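PDB 5YNL: arginase from Glaciozyma antarctica, which probably catalyses the hydrolysis of L-arginine to L-ornithine and urea, as manganese-dependent arginases do. Local coordinates for residues A[264-267]-A[268-272]; A[346-349]-A[350-354]; A[221-225]-A[226-230]; A[80-84]-A[85-89]; A[255-259]-A[260-264]. All coordinates share one frame; numbering follows the deposited sequence. Where two conformers were deposited one is given.

Overall arrangement
All five contacts are local, and they lie round the parallel sheet of an arginase-type alpha/beta fold. Interactions 1 and 5 share Lys264 and the helix 254-273. Interaction 1 is regular helix with its inner side buried on the sheet and on helix 308-320, whereas interaction 5 is a surface kink with a lysine laid over a tyrosine. Interaction 3, the turn entering strand 228-233, meets interaction 1 where Val229 packs on Ala269. Interactions 2 and 4, their centres about 9 Å apart, join helix 345-356 to the break between helices 77-83 and 86-92. Salt bridges of Arg350 and Arg354 with Asp89 tie these two together, while a single turn bond and leucine packing shape interaction 3.

Interaction 1 (A[264-267]-A[268-272]); sequences KVVE and MALDH
Met268 lies back along the helical turn that begins at Lys264. Its CB sits 3.5 Å from Lys264 O, and CG, set anti to its own carbonyl carbon (chi1 -75°), comes to 3.4 Å from the same Lys264 O. One bond further, Met268 SD passes the lysine chain at a slant, 4.1 Å from Lys264 CG, after which the bend at chi3 (68°) carries CE away. Below this, Met268 N donates to Lys264 O at 2.9 Å, and the bonds from Ala269 to Val265, Leu270 to Val266 and Asp271 to Glu267 continue the alpha-helical pattern. On another side of the helix Val266 CG1 meets Leu270 CD1 at 4.2 Å, with Val266 also packed on helix 308-320. Asp271 OD1 lies 3.2 Å from Glu267 O; both are acceptors, and the carboxylate finds its mate in Arg277 through a salt bridge. Backbone bonding thus supplies the polar cohesion between the two segments, while their side chains add dispersion contacts and the charged partner comes from beyond them.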
loop_
_atom_site.group_PDB
_atom_site.type_symbol
_atom_site.label_atom_id
_atom_site.label_comp_id
_atom_site.label_asym_id
_atom_site.label_seq_id
_atom_site.Cartn_x
_atom_site.Cartn_y
_atom_site.Cartn_z
ATOM N N LYS A 264 -16.807 11.014 0.055
ATOM C CA LYS A 264 -17.372 10.412 1.242
ATOM C C LYS A 264 -16.732 9.049 1.565
ATOM O O LYS A 264 -16.554 8.688 2.727
ATOM C CB LYS A 264 -18.883 10.301 1.083
ATOM C CG LYS A 264 -19.566 9.963 2.368
ATOM C CD LYS A 264 -18.998 10.780 3.583
ATOM C CE LYS A 264 -19.991 10.761 4.748
ATOM N NZ LYS A 264 -21.303 11.417 4.370
ATOM N N VAL A 265 -16.357 8.304 0.540
ATOM C CA VAL A 265 -15.777 6.998 0.769
ATOM C C VAL A 265 -14.467 7.099 1.548
ATOM O O VAL A 265 -14.234 6.324 2.491
ATOM C CB VAL A 265 -15.571 6.212 -0.537
ATOM C CG1 VAL A 265 -14.534 5.096 -0.344
ATOM C CG2 VAL A 265 -16.893 5.625 -1.015
ATOM N N VAL A 266 -13.616 8.046 1.176
ATOM C CA VAL A 266 -12.345 8.166 1.867
ATOM C C VAL A 266 -12.551 8.625 3.308
ATOM O O VAL A 266 -11.862 8.182 4.210
ATOM C CB VAL A 266 -11.372 9.127 1.150
ATOM C CG1 VAL A 266 -10.106 9.308 1.995
ATOM C CG2 VAL A 266 -11.044 8.567 -0.212
ATOM N N GLU A 267 -13.513 9.499 3.529
ATOM C CA GLU A 267 -13.772 9.934 4.895
ATOM C C GLU A 267 -14.325 8.804 5.771
ATOM O O GLU A 267 -13.948 8.696 6.937
ATOM C CB GLU A 267 -14.683 11.170 4.949
ATOM C CG GLU A 267 -14.068 12.404 4.299
ATOM C CD GLU A 267 -12.674 12.765 4.831
ATOM O OE1 GLU A 267 -11.647 12.405 4.187
ATOM O OE2 GLU A 267 -12.603 13.437 5.889
ATOM N N MET A 268 -15.193 7.964 5.219
ATOM C CA MET A 268 -15.732 6.825 5.962
ATOM C C MET A 268 -14.631 5.798 6.245
ATOM O O MET A 268 -14.626 5.134 7.292
ATOM C CB MET A 268 -16.871 6.167 5.169
ATOM C CG MET A 268 -18.179 6.951 5.193
ATOM S SD MET A 268 -19.451 6.277 4.099
ATOM C CE MET A 268 -19.856 4.725 4.884
ATOM N N ALA A 269 -13.692 5.681 5.306
ATOM C CA ALA A 269 -12.583 4.752 5.441
ATOM C C ALA A 269 -11.706 5.243 6.546
ATOM O O ALA A 269 -11.358 4.478 7.446
ATOM C CB ALA A 269 -11.806 4.639 4.157
ATOM N N LEU A 270 -11.349 6.523 6.506
ATOM C CA LEU A 270 -10.598 7.130 7.633
ATOM C C LEU A 270 -11.332 7.002 8.964
ATOM O O LEU A 270 -10.723 6.639 9.979
ATOM C CB LEU A 270 -10.228 8.597 7.348
ATOM C CG LEU A 270 -9.131 8.775 6.288
ATOM C CD1 LEU A 270 -8.939 10.256 5.942
ATOM C CD2 LEU A 270 -7.814 8.175 6.783
ATOM N N ASP A 271 -12.634 7.267 8.976
ATOM C CA ASP A 271 -13.358 7.126 10.243
ATOM C C ASP A 271 -13.424 5.690 10.734
ATOM O O ASP A 271 -13.603 5.465 11.907
ATOM C CB ASP A 271 -14.775 7.721 10.183
ATOM C CG ASP A 271 -14.765 9.185 9.855
ATOM O OD1 ASP A 271 -13.684 9.810 9.931
ATOM O OD2 ASP A 271 -15.839 9.718 9.511
ATOM N N HIS A 272 -13.295 4.711 9.848
ATOM C CA HIS A 272 -13.359 3.342 10.344
ATOM C C HIS A 272 -12.034 2.915 10.974
ATOM O O HIS A 272 -12.029 2.398 12.085
ATOM C CB HIS A 272 -13.790 2.351 9.265
ATOM C CG HIS A 272 -13.946 0.953 9.767
ATOM N ND1 HIS A 272 -14.953 0.580 10.633
ATOM C CD2 HIS A 272 -13.210 -0.163 9.549
ATOM C CE1 HIS A 272 -14.845 -0.706 10.908
ATOM N NE2 HIS A 272 -13.793 -1.182 10.266
#

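Interaction 2 (A[346-349]-A[350-354])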
loop_
_atom_site.group_PDB
_atom_site.type_symbol
_atom_site.label_atom_id
_atom_site.label_comp_id
_atom_site.label_asym_id
_atom_site.label_seq_id
_atom_site.Cartn_x
_atom_site.Cartn_y
_atom_site.Cartn_z
ATOM N N VAL A 346 3.520 4.978 -15.695
ATOM C CA VAL A 346 4.669 5.523 -14.991
ATOM C C VAL A 346 4.359 6.954 -14.555
ATOM O O VAL A 346 4.552 7.314 -13.395
ATOM C CB VAL A 346 5.932 5.498 -15.877
ATOM C CG1 VAL A 346 7.045 6.337 -15.267
ATOM C CG2 VAL A 346 6.394 4.074 -16.080
ATOM N N ASP A 347 3.868 7.762 -15.483
ATOM C CA ASP A 347 3.465 9.124 -15.167
ATOM C C ASP A 347 2.332 9.147 -14.130
ATOM O O ASP A 347 2.253 10.054 -13.301
ATOM C CB ASP A 347 3.029 9.863 -16.433
ATOM C CG ASP A 347 4.179 10.109 -17.402
ATOM O OD1 ASP A 347 5.317 10.361 -16.926
ATOM O OD2 ASP A 347 3.936 10.060 -18.639
ATOM N N VAL A 348 1.456 8.152 -14.178
ATOM C CA VAL A 348 0.380 8.078 -13.204
ATOM C C VAL A 348 0.972 7.788 -11.833
ATOM O O VAL A 348 0.645 8.467 -10.859
ATOM C CB VAL A 348 -0.650 6.996 -13.568
ATOM C CG1 VAL A 348 -1.481 6.627 -12.379
ATOM C CG2 VAL A 348 -1.531 7.466 -14.692
ATOM N N GLY A 349 1.848 6.779 -11.763
ATOM C CA GLY A 349 2.471 6.385 -10.502
ATOM C C GLY A 349 3.210 7.573 -9.921
ATOM O O GLY A 349 3.101 7.875 -8.740
ATOM N N ARG A 350 3.925 8.283 -10.779
ATOM C CA ARG A 350 4.667 9.459 -10.354
ATOM C C ARG A 350 3.774 10.537 -9.750
ATOM O O ARG A 350 4.084 11.114 -8.711
ATOM C CB ARG A 350 5.450 10.040 -11.523
ATOM C CG ARG A 350 6.705 10.682 -11.055
ATOM C CD ARG A 350 7.674 10.872 -12.194
ATOM N NE ARG A 350 7.404 12.115 -12.889
ATOM C CZ ARG A 350 7.293 12.222 -14.200
ATOM N NH1 ARG A 350 7.447 11.146 -14.962
ATOM N NH2 ARG A 350 7.046 13.407 -14.747
ATOM N N SER A 351 2.675 10.811 -10.435
ATOM C CA SER A 351 1.713 11.777 -9.957
ATOM C C SER A 351 1.191 11.398 -8.557
ATOM O O SER A 351 1.144 12.261 -7.692
ATOM C CB SER A 351 0.570 11.936 -10.964
ATOM O OG SER A 351 -0.002 13.229 -10.873
ATOM N N LEU A 352 0.842 10.124 -8.337
ATOM C CA LEU A 352 0.261 9.716 -7.065
ATOM C C LEU A 352 1.309 9.816 -5.951
ATOM O O LEU A 352 0.973 10.140 -4.794
ATOM C CB LEU A 352 -0.299 8.292 -7.102
ATOM C CG LEU A 352 -1.388 7.872 -8.102
ATOM C CD1 LEU A 352 -1.593 6.332 -8.047
ATOM C CD2 LEU A 352 -2.738 8.599 -7.818
ATOM N N VAL A 353 2.571 9.530 -6.282
ATOM C CA VAL A 353 3.627 9.635 -5.278
ATOM C C VAL A 353 3.736 11.089 -4.821
ATOM O O VAL A 353 3.614 11.362 -3.633
ATOM C CB VAL A 353 5.015 9.107 -5.779
ATOM C CG1 VAL A 353 6.112 9.489 -4.813
ATOM C CG2 VAL A 353 4.988 7.582 -5.944
ATOM N N ARG A 354 3.937 12.010 -5.772
ATOM C CA ARG A 354 4.106 13.434 -5.466
ATOM C C ARG A 354 2.979 13.904 -4.580
ATOM O O ARG A 354 3.192 14.602 -3.595
ATOM C CB ARG A 354 4.112 14.280 -6.745
ATOM C CG ARG A 354 5.273 13.990 -7.687
ATOM C CD ARG A 354 5.487 15.132 -8.678
ATOM N NE ARG A 354 4.307 15.443 -9.490
ATOM C CZ ARG A 354 4.037 14.901 -10.678
ATOM N NH1 ARG A 354 4.851 13.998 -11.208
ATOM N NH2 ARG A 354 2.945 15.255 -11.335
#
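Arg350 reaches back one turn to Asp347, and NH1 forms a salt bridge with Asp347 OD1 at 3.0 Å. The two side chains run alongside each other in the same direction, yet the carboxylate and guanidinium planes stand 88° apart, and only OD1 of the carboxylate is bonded to the guanidinium across the two segments. A bend at chi3 (86°) turns the arginine head toward this partner, and its NE makes a further salt bridge with Asp89. The backbone N of Arg350 donates to Val346 O at 2.9 Å. Ser351 follows, its N bonded to Asp347 O and its CB 3.4 Å from that same Asp347 O. Next, Leu352 CD1 touches Val348 CG1 at 4.3 Å. Val353 places CG2 3.4 Å from Gly349 O, the acceptor of its own N-H. Arg354 N returns to Arg350 O at 3.1 Å, and Arg354 NH1 shares Asp89 OD2 with Arg350 NE. Helix 345-356 is thereby wedged between neighbours: Val348, Ser351 and Leu352 face helix 308-320, whereas Val346, Arg350 and Val353 lie against helices 77-83 and 86-92.

Interaction 3 (A[221-225]-A[226-230]); sequences PCLKP and ERIVY
Lys224 and Arg227 close a type I beta turn through one backbone hydrogen bond, Arg227 N to Lys224 O at 2.8 Å. The donor approaches from above the carbonyl plane, 51° out of it. A second polar link is indirect: one water donates to Pro225 O at 2.8 Å and to Ile228 O at 2.6 Å, tying the turn to the first residue of the strand. Charge plays a looser part. Glu226 CG stands between its backbone N and carbonyl carbon (chi1 67°), which brings the carboxylate back alongside Lys224 and Pro225. Glu226 CD lies 3.9 Å from Lys224 CB, but Lys224 NZ stays 4.3 Å from Glu226 OE2, beyond a salt bridge. Were Glu226 replaced by an alanine, the Lys224 ammonium would probably be left without this nearby countercharge, and the carboxylate packing beside Lys224 CB and Pro225 CG would be lost. Apolar contacts form the inner side. Leu223 CD2 meets Ile228 CB at 3.8 Å, the two chains crossing at about a right angle, and Leu223 CD1 touches Arg227 CB at 4.0 Å. Arg227 sends its guanidinium away, where NH2 bonds to Val273 O. Backbone bonds from Arg227 and Val229 to Leu174 seat the strand beside 173-177. The arrangement is a type I beta turn that delivers strand 228-233 into the parallel eight-stranded sheet of the arginase fold.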
loop_
_atom_site.group_PDB
_atom_site.type_symbol
_atom_site.label_atom_id
_atom_site.label_comp_id
_atom_site.label_asym_id
_atom_site.label_seq_id
_atom_site.Cartn_x
_atom_site.Cartn_y
_atom_site.Cartn_z
ATOM N N PRO A 221 1.568 -11.865 12.774
ATOM C CA PRO A 221 0.302 -11.199 12.464
ATOM C C PRO A 221 0.314 -9.819 13.098
ATOM O O PRO A 221 0.125 -9.704 14.310
ATOM C CB PRO A 221 -0.739 -12.081 13.162
ATOM C CG PRO A 221 -0.090 -13.409 13.309
ATOM C CD PRO A 221 1.373 -13.137 13.492
ATOM N N CYS A 222 0.546 -8.784 12.299
ATOM C CA CYS A 222 0.699 -7.449 12.856
ATOM C C CYS A 222 -0.517 -6.569 12.574
ATOM O O CYS A 222 -0.537 -5.386 12.933
ATOM C CB CYS A 222 1.972 -6.807 12.308
ATOM S SG CYS A 222 2.019 -6.647 10.497
ATOM N N LEU A 223 -1.530 -7.160 11.938
ATOM C CA LEU A 223 -2.696 -6.412 11.466
ATOM C C LEU A 223 -4.013 -6.959 12.016
ATOM O O LEU A 223 -4.424 -8.070 11.670
ATOM C CB LEU A 223 -2.755 -6.435 9.937
ATOM C CG LEU A 223 -3.897 -5.614 9.338
ATOM C CD1 LEU A 223 -3.532 -4.136 9.317
ATOM C CD2 LEU A 223 -4.253 -6.093 7.935
ATOM N N LYS A 224 -4.670 -6.171 12.865
ATOM C CA LYS A 224 -6.013 -6.485 13.337
ATOM C C LYS A 224 -7.014 -6.190 12.214
ATOM O O LYS A 224 -6.839 -5.223 11.469
ATOM C CB LYS A 224 -6.337 -5.644 14.574
ATOM C CG LYS A 224 -5.624 -6.077 15.870
ATOM C CD LYS A 224 -5.365 -4.870 16.798
ATOM C CE LYS A 224 -5.005 -5.277 18.240
ATOM N NZ LYS A 224 -6.169 -5.638 19.117
ATOM N N PRO A 225 -8.066 -7.015 12.086
ATOM C CA PRO A 225 -9.068 -6.861 11.020
ATOM C C PRO A 225 -9.834 -5.535 11.046
ATOM O O PRO A 225 -10.472 -5.185 10.047
ATOM C CB PRO A 225 -10.042 -8.020 11.285
ATOM C CG PRO A 225 -9.839 -8.379 12.756
ATOM C CD PRO A 225 -8.359 -8.177 12.946
ATOM N N GLU A 226 -9.788 -4.813 12.160
ATOM C CA GLU A 226 -10.458 -3.521 12.234
ATOM C C GLU A 226 -9.493 -2.396 11.866
ATOM O O GLU A 226 -9.856 -1.215 11.914
ATOM C CB GLU A 226 -10.993 -3.285 13.637
ATOM C CG GLU A 226 -9.885 -3.116 14.641
ATOM C CD GLU A 226 -9.798 -4.268 15.618
ATOM O OE1 GLU A 226 -10.227 -5.401 15.274
ATOM O OE2 GLU A 226 -9.304 -4.030 16.740
ATOM N N ARG A 227 -8.265 -2.763 11.510
ATOM C CA ARG A 227 -7.256 -1.779 11.134
ATOM C C ARG A 227 -7.083 -1.702 9.604
ATOM O O ARG A 227 -6.386 -0.834 9.090
ATOM C CB ARG A 227 -5.918 -2.098 11.827
ATOM C CG ARG A 227 -5.507 -1.185 13.011
ATOM C CD ARG A 227 -6.566 -1.051 14.092
ATOM N NE ARG A 227 -7.388 0.153 13.909
ATOM C CZ ARG A 227 -8.261 0.615 14.807
ATOM N NH1 ARG A 227 -8.435 -0.021 15.961
ATOM N NH2 ARG A 227 -8.961 1.717 14.556
ATOM N N ILE A 228 -7.735 -2.597 8.873
ATOM C CA ILE A 228 -7.660 -2.567 7.412
ATOM C C ILE A 228 -8.970 -2.114 6.770
ATOM O O ILE A 228 -10.056 -2.465 7.252
ATOM C CB ILE A 228 -7.173 -3.924 6.807
ATOM C CG1 ILE A 228 -7.222 -3.896 5.264
ATOM C CG2 ILE A 228 -7.930 -5.104 7.407
ATOM C CD1 ILE A 228 -6.645 -5.148 4.572
ATOM N N VAL A 229 -8.857 -1.304 5.705
ATOM C CA VAL A 229 -10.011 -0.930 4.895
ATOM C C VAL A 229 -9.666 -1.015 3.406
ATOM O O VAL A 229 -8.536 -0.688 2.988
ATOM C CB VAL A 229 -10.610 0.456 5.319
ATOM C CG1 VAL A 229 -9.641 1.594 5.025
ATOM C CG2 VAL A 229 -11.950 0.712 4.642
ATOM N N TYR A 230 -10.630 -1.492 2.617
ATOM C CA TYR A 230 -10.445 -1.718 1.193
ATOM C C TYR A 230 -11.247 -0.680 0.392
ATOM O O TYR A 230 -12.435 -0.426 0.673
ATOM C CB TYR A 230 -10.949 -3.111 0.816
ATOM C CG TYR A 230 -10.078 -4.272 1.233
ATOM C CD1 TYR A 230 -8.972 -4.638 0.486
ATOM C CD2 TYR A 230 -10.385 -5.033 2.348
ATOM C CE1 TYR A 230 -8.180 -5.709 0.851
ATOM C CE2 TYR A 230 -9.591 -6.117 2.723
ATOM C CZ TYR A 230 -8.492 -6.443 1.965
ATOM O OH TYR A 230 -7.693 -7.506 2.318
HETATM O O HOH W 1 -11.798 -2.884 9.123
#

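Interaction 4 (A[80-84]-A[85-89]); sequences QLIES and GLLND
No ring lies where Leu81 and Ile82 meet Leu86 and Leu87; the flat groups that meet side chains here are peptide units. Leu86 CB stands off the plane of the Leu81 carbonyl, beyond its oxygen, 3.4 Å from Leu81 O, and is 4.1 Å from Leu81 CD1. Ile82 CG1 reaches Leu87 CD1 at 4.3 Å. That Leu81 O also accepts the Ser84 hydroxyl, OG at 2.6 Å, the donor tilted 29° from the carbonyl plane; chi1 of 72° folds OG back onto the turn. Ser84 OG has a weak bond to Arg350 NH1 besides. With an alanine in place of Ser84, Leu81 O would probably lose its short side-chain donor, and Arg350 a weak partner. Gly85, with phi 109°, breaks the helix: any CB there would clash with Ser84 O. It occupies the N-cap position of the next helix, and its O takes the first-turn bond from Asp89 N at 2.9 Å. The Asp89 carboxylate, Leu81 and Leu86 face helix 345-356, while Ile82 and Leu87 pack on strand 96-99, and Ile82 and Leu86 on strand 147-152.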
loop_
_atom_site.group_PDB
_atom_site.type_symbol
_atom_site.label_atom_id
_atom_site.label_comp_id
_atom_site.label_asym_id
_atom_site.label_seq_id
_atom_site.Cartn_x
_atom_site.Cartn_y
_atom_site.Cartn_z
ATOM N N GLN A 80 11.405 2.123 -14.338
ATOM C CA GLN A 80 11.002 3.204 -15.243
ATOM C C GLN A 80 10.609 4.461 -14.485
ATOM O O GLN A 80 11.045 5.558 -14.819
ATOM C CB GLN A 80 9.840 2.774 -16.144
ATOM C CG GLN A 80 10.159 1.637 -17.066
ATOM C CD GLN A 80 9.504 1.789 -18.427
ATOM O OE1 GLN A 80 8.792 2.765 -18.700
ATOM N NE2 GLN A 80 9.752 0.823 -19.297
ATOM N N LEU A 81 9.761 4.290 -13.477
ATOM C CA LEU A 81 9.345 5.387 -12.603
ATOM C C LEU A 81 10.560 6.128 -12.040
ATOM O O LEU A 81 10.587 7.360 -11.995
ATOM C CB LEU A 81 8.481 4.839 -11.460
ATOM C CG LEU A 81 7.532 5.789 -10.735
ATOM C CD1 LEU A 81 7.313 7.068 -11.534
ATOM C CD2 LEU A 81 6.205 5.090 -10.513
ATOM N N ILE A 82 11.559 5.354 -11.627
ATOM C CA ILE A 82 12.787 5.891 -11.062
ATOM C C ILE A 82 13.590 6.636 -12.124
ATOM O O ILE A 82 14.163 7.708 -11.853
ATOM C CB ILE A 82 13.622 4.769 -10.420
ATOM C CG1 ILE A 82 13.113 4.492 -8.994
ATOM C CG2 ILE A 82 15.079 5.139 -10.376
ATOM C CD1 ILE A 82 13.523 3.133 -8.412
ATOM N N GLU A 83 13.620 6.070 -13.331
ATOM C CA GLU A 83 14.256 6.700 -14.481
ATOM C C GLU A 83 13.526 7.981 -14.897
ATOM O O GLU A 83 14.134 8.874 -15.483
ATOM C CB GLU A 83 14.234 5.737 -15.673
ATOM C CG GLU A 83 15.084 4.482 -15.569
ATOM C CD GLU A 83 14.922 3.605 -16.810
ATOM O OE1 GLU A 83 14.860 4.145 -17.945
ATOM O OE2 GLU A 83 14.826 2.374 -16.649
ATOM N N SER A 84 12.223 8.051 -14.607
ATOM C CA SER A 84 11.343 9.097 -15.156
ATOM C C SER A 84 11.393 10.432 -14.412
ATOM O O SER A 84 10.751 11.386 -14.833
ATOM C CB SER A 84 9.879 8.615 -15.239
ATOM O OG SER A 84 9.274 8.523 -13.954
ATOM N N GLY A 85 12.141 10.507 -13.314
ATOM C CA GLY A 85 12.302 11.764 -12.605
ATOM C C GLY A 85 11.572 11.793 -11.268
ATOM O O GLY A 85 11.480 12.845 -10.631
ATOM N N LEU A 86 11.065 10.646 -10.826
ATOM C CA LEU A 86 10.393 10.587 -9.536
ATOM C C LEU A 86 11.268 11.139 -8.399
ATOM O O LEU A 86 10.777 11.858 -7.507
ATOM C CB LEU A 86 9.996 9.158 -9.201
ATOM C CG LEU A 86 9.385 9.082 -7.803
ATOM C CD1 LEU A 86 8.035 9.775 -7.847
ATOM C CD2 LEU A 86 9.284 7.646 -7.289
ATOM N N LEU A 87 12.557 10.796 -8.437
ATOM C CA LEU A 87 13.487 11.198 -7.396
ATOM C C LEU A 87 13.572 12.721 -7.325
ATOM O O LEU A 87 13.491 13.308 -6.240
ATOM C CB LEU A 87 14.873 10.577 -7.627
ATOM C CG LEU A 87 15.195 9.271 -6.899
ATOM C CD1 LEU A 87 14.120 8.229 -7.134
ATOM C CD2 LEU A 87 16.519 8.741 -7.361
ATOM N N ASN A 88 13.716 13.350 -8.489
ATOM C CA ASN A 88 13.770 14.803 -8.593
ATOM C C ASN A 88 12.432 15.469 -8.177
ATOM O O ASN A 88 12.425 16.499 -7.487
ATOM C CB ASN A 88 14.189 15.192 -10.015
ATOM C CG ASN A 88 14.613 16.639 -10.130
ATOM O OD1 ASN A 88 15.727 17.011 -9.749
ATOM N ND2 ASN A 88 13.734 17.465 -10.680
ATOM N N ASP A 89 11.307 14.875 -8.577
ATOM C CA ASP A 89 9.993 15.362 -8.147
ATOM C C ASP A 89 9.890 15.434 -6.633
ATOM O O ASP A 89 9.422 16.428 -6.075
ATOM C CB ASP A 89 8.871 14.457 -8.676
ATOM C CG ASP A 89 8.625 14.632 -10.160
ATOM O OD1 ASP A 89 9.124 15.618 -10.733
ATOM O OD2 ASP A 89 7.914 13.789 -10.740
#

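Interaction 5 (A[255-259]-A[260-264])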
loop_
_atom_site.group_PDB
_atom_site.type_symbol
_atom_site.label_atom_id
_atom_site.label_comp_id
_atom_site.label_asym_id
_atom_site.label_seq_id
_atom_site.Cartn_x
_atom_site.Cartn_y
_atom_site.Cartn_z
ATOM N N PHE A 255 -19.055 -0.224 -6.313
ATOM C CA PHE A 255 -20.475 0.049 -6.057
ATOM C C PHE A 255 -20.625 1.183 -5.044
ATOM O O PHE A 255 -21.342 2.136 -5.286
ATOM C CB PHE A 255 -21.160 -1.235 -5.571
ATOM C CG PHE A 255 -22.563 -1.038 -5.055
ATOM C CD1 PHE A 255 -23.657 -1.038 -5.932
ATOM C CD2 PHE A 255 -22.808 -0.912 -3.691
ATOM C CE1 PHE A 255 -24.972 -0.905 -5.448
ATOM C CE2 PHE A 255 -24.110 -0.768 -3.209
ATOM C CZ PHE A 255 -25.186 -0.760 -4.091
ATOM N N HIS A 256 -19.900 1.095 -3.930
ATOM C CA HIS A 256 -19.902 2.142 -2.904
ATOM C C HIS A 256 -19.232 3.415 -3.406
ATOM O O HIS A 256 -19.638 4.527 -3.023
ATOM C CB HIS A 256 -19.184 1.678 -1.644
ATOM C CG HIS A 256 -19.789 0.463 -1.018
ATOM N ND1 HIS A 256 -19.163 -0.766 -1.026
ATOM C CD2 HIS A 256 -20.961 0.297 -0.355
ATOM C CE1 HIS A 256 -19.933 -1.649 -0.395
ATOM N NE2 HIS A 256 -21.021 -1.027 0.022
ATOM N N VAL A 257 -18.198 3.284 -4.245
ATOM C CA VAL A 257 -17.613 4.516 -4.743
ATOM C C VAL A 257 -18.639 5.210 -5.628
ATOM O O VAL A 257 -18.874 6.399 -5.466
ATOM C CB VAL A 257 -16.300 4.317 -5.481
ATOM C CG1 VAL A 257 -15.922 5.613 -6.196
ATOM C CG2 VAL A 257 -15.185 3.833 -4.493
ATOM N N ASP A 258 -19.276 4.471 -6.531
ATOM C CA ASP A 258 -20.306 5.060 -7.371
ATOM C C ASP A 258 -21.382 5.680 -6.515
ATOM O O ASP A 258 -21.748 6.836 -6.696
ATOM C CB ASP A 258 -20.932 4.006 -8.291
ATOM C CG ASP A 258 -19.944 3.454 -9.310
ATOM O OD1 ASP A 258 -19.055 4.229 -9.787
ATOM O OD2 ASP A 258 -20.064 2.230 -9.613
ATOM N N LYS A 259 -21.850 4.907 -5.547
ATOM C CA LYS A 259 -22.961 5.312 -4.684
ATOM C C LYS A 259 -22.684 6.642 -3.993
ATOM O O LYS A 259 -23.442 7.612 -4.165
ATOM C CB LYS A 259 -23.214 4.241 -3.619
ATOM C CG LYS A 259 -24.291 4.612 -2.619
ATOM C CD LYS A 259 -24.720 3.405 -1.783
ATOM C CE LYS A 259 -25.941 3.771 -0.936
ATOM N NZ LYS A 259 -26.319 2.627 -0.097
ATOM N N TYR A 260 -21.561 6.681 -3.264
ATOM C CA TYR A 260 -21.247 7.775 -2.358
ATOM C C TYR A 260 -20.278 8.813 -2.922
ATOM O O TYR A 260 -20.180 9.916 -2.397
ATOM C CB TYR A 260 -20.662 7.219 -1.059
ATOM C CG TYR A 260 -21.582 6.327 -0.239
ATOM C CD1 TYR A 260 -22.649 6.858 0.456
ATOM C CD2 TYR A 260 -21.330 4.963 -0.102
ATOM C CE1 TYR A 260 -23.467 6.055 1.236
ATOM C CE2 TYR A 260 -22.146 4.146 0.680
ATOM C CZ TYR A 260 -23.205 4.703 1.338
ATOM O OH TYR A 260 -24.026 3.918 2.110
ATOM N N GLY A 261 -19.527 8.460 -3.966
ATOM C CA GLY A 261 -18.472 9.341 -4.454
ATOM C C GLY A 261 -17.221 9.089 -3.605
ATOM O O GLY A 261 -17.315 8.754 -2.399
ATOM N N ILE A 262 -16.041 9.217 -4.225
ATOM C CA ILE A 262 -14.788 8.913 -3.535
ATOM C C ILE A 262 -14.581 9.845 -2.353
ATOM O O ILE A 262 -13.895 9.496 -1.417
ATOM C CB ILE A 262 -13.566 8.976 -4.505
ATOM C CG1 ILE A 262 -12.332 8.250 -3.920
ATOM C CG2 ILE A 262 -13.300 10.435 -4.947
ATOM C CD1 ILE A 262 -12.416 6.719 -3.890
ATOM N N GLY A 263 -15.194 11.022 -2.384
ATOM C CA GLY A 263 -15.059 11.966 -1.290
ATOM C C GLY A 263 -15.529 11.364 0.025
ATOM O O GLY A 263 -14.747 11.206 0.998
ATOM N N LYS A 264 -16.807 11.014 0.055
ATOM C CA LYS A 264 -17.372 10.412 1.242
ATOM C C LYS A 264 -16.732 9.049 1.565
ATOM O O LYS A 264 -16.554 8.688 2.727
ATOM C CB LYS A 264 -18.883 10.301 1.083
ATOM C CG LYS A 264 -19.566 9.963 2.368
ATOM C CD LYS A 264 -18.998 10.780 3.583
ATOM C CE LYS A 264 -19.991 10.761 4.748
ATOM N NZ LYS A 264 -21.303 11.417 4.370
#
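Tyr260 lies alongside His256, with Lys259 over one face of its ring. Its N donates to His256 O at 2.9 Å, and that carbonyl oxygen also lies near the plane of the tyrosine ring at its edge, 3.4 Å from Tyr260 CD2. Gly261 N finds Val257 O at 2.6 Å, a short but bent bond at 141°. Beyond this the pattern lapses: the N atoms of Ile262 and Gly263 have no bond to the turn before. The helix 254-273 is kinked here, the short segments meeting at 81°, with Gly261 at phi 84°, a value that would press a CB against the preceding carbonyl oxygen and so calls for glycine. Lys259 runs fully extended past the ring, CG anti to its backbone N and 3.8 Å above the Tyr260 ring centroid in a CH-pi contact. Lys259 CD follows at 3.6 Å from Tyr260 CE2, and the ammonium ends at Tyr260 OH with a weak bond, Lys259 NZ donating across 3.4 Å. His256 leans on the same aromatic group only through CD2, 4.2 Å from Tyr260 CE2; its ND1 accepts from Ser253 N, which probably helps set the imidazole's rotation at the start of the helix. On the inner side Val257 CG2 meets Ile262 CD1 at 4.0 Å, both residues also touching Glu310 of helix 308-320.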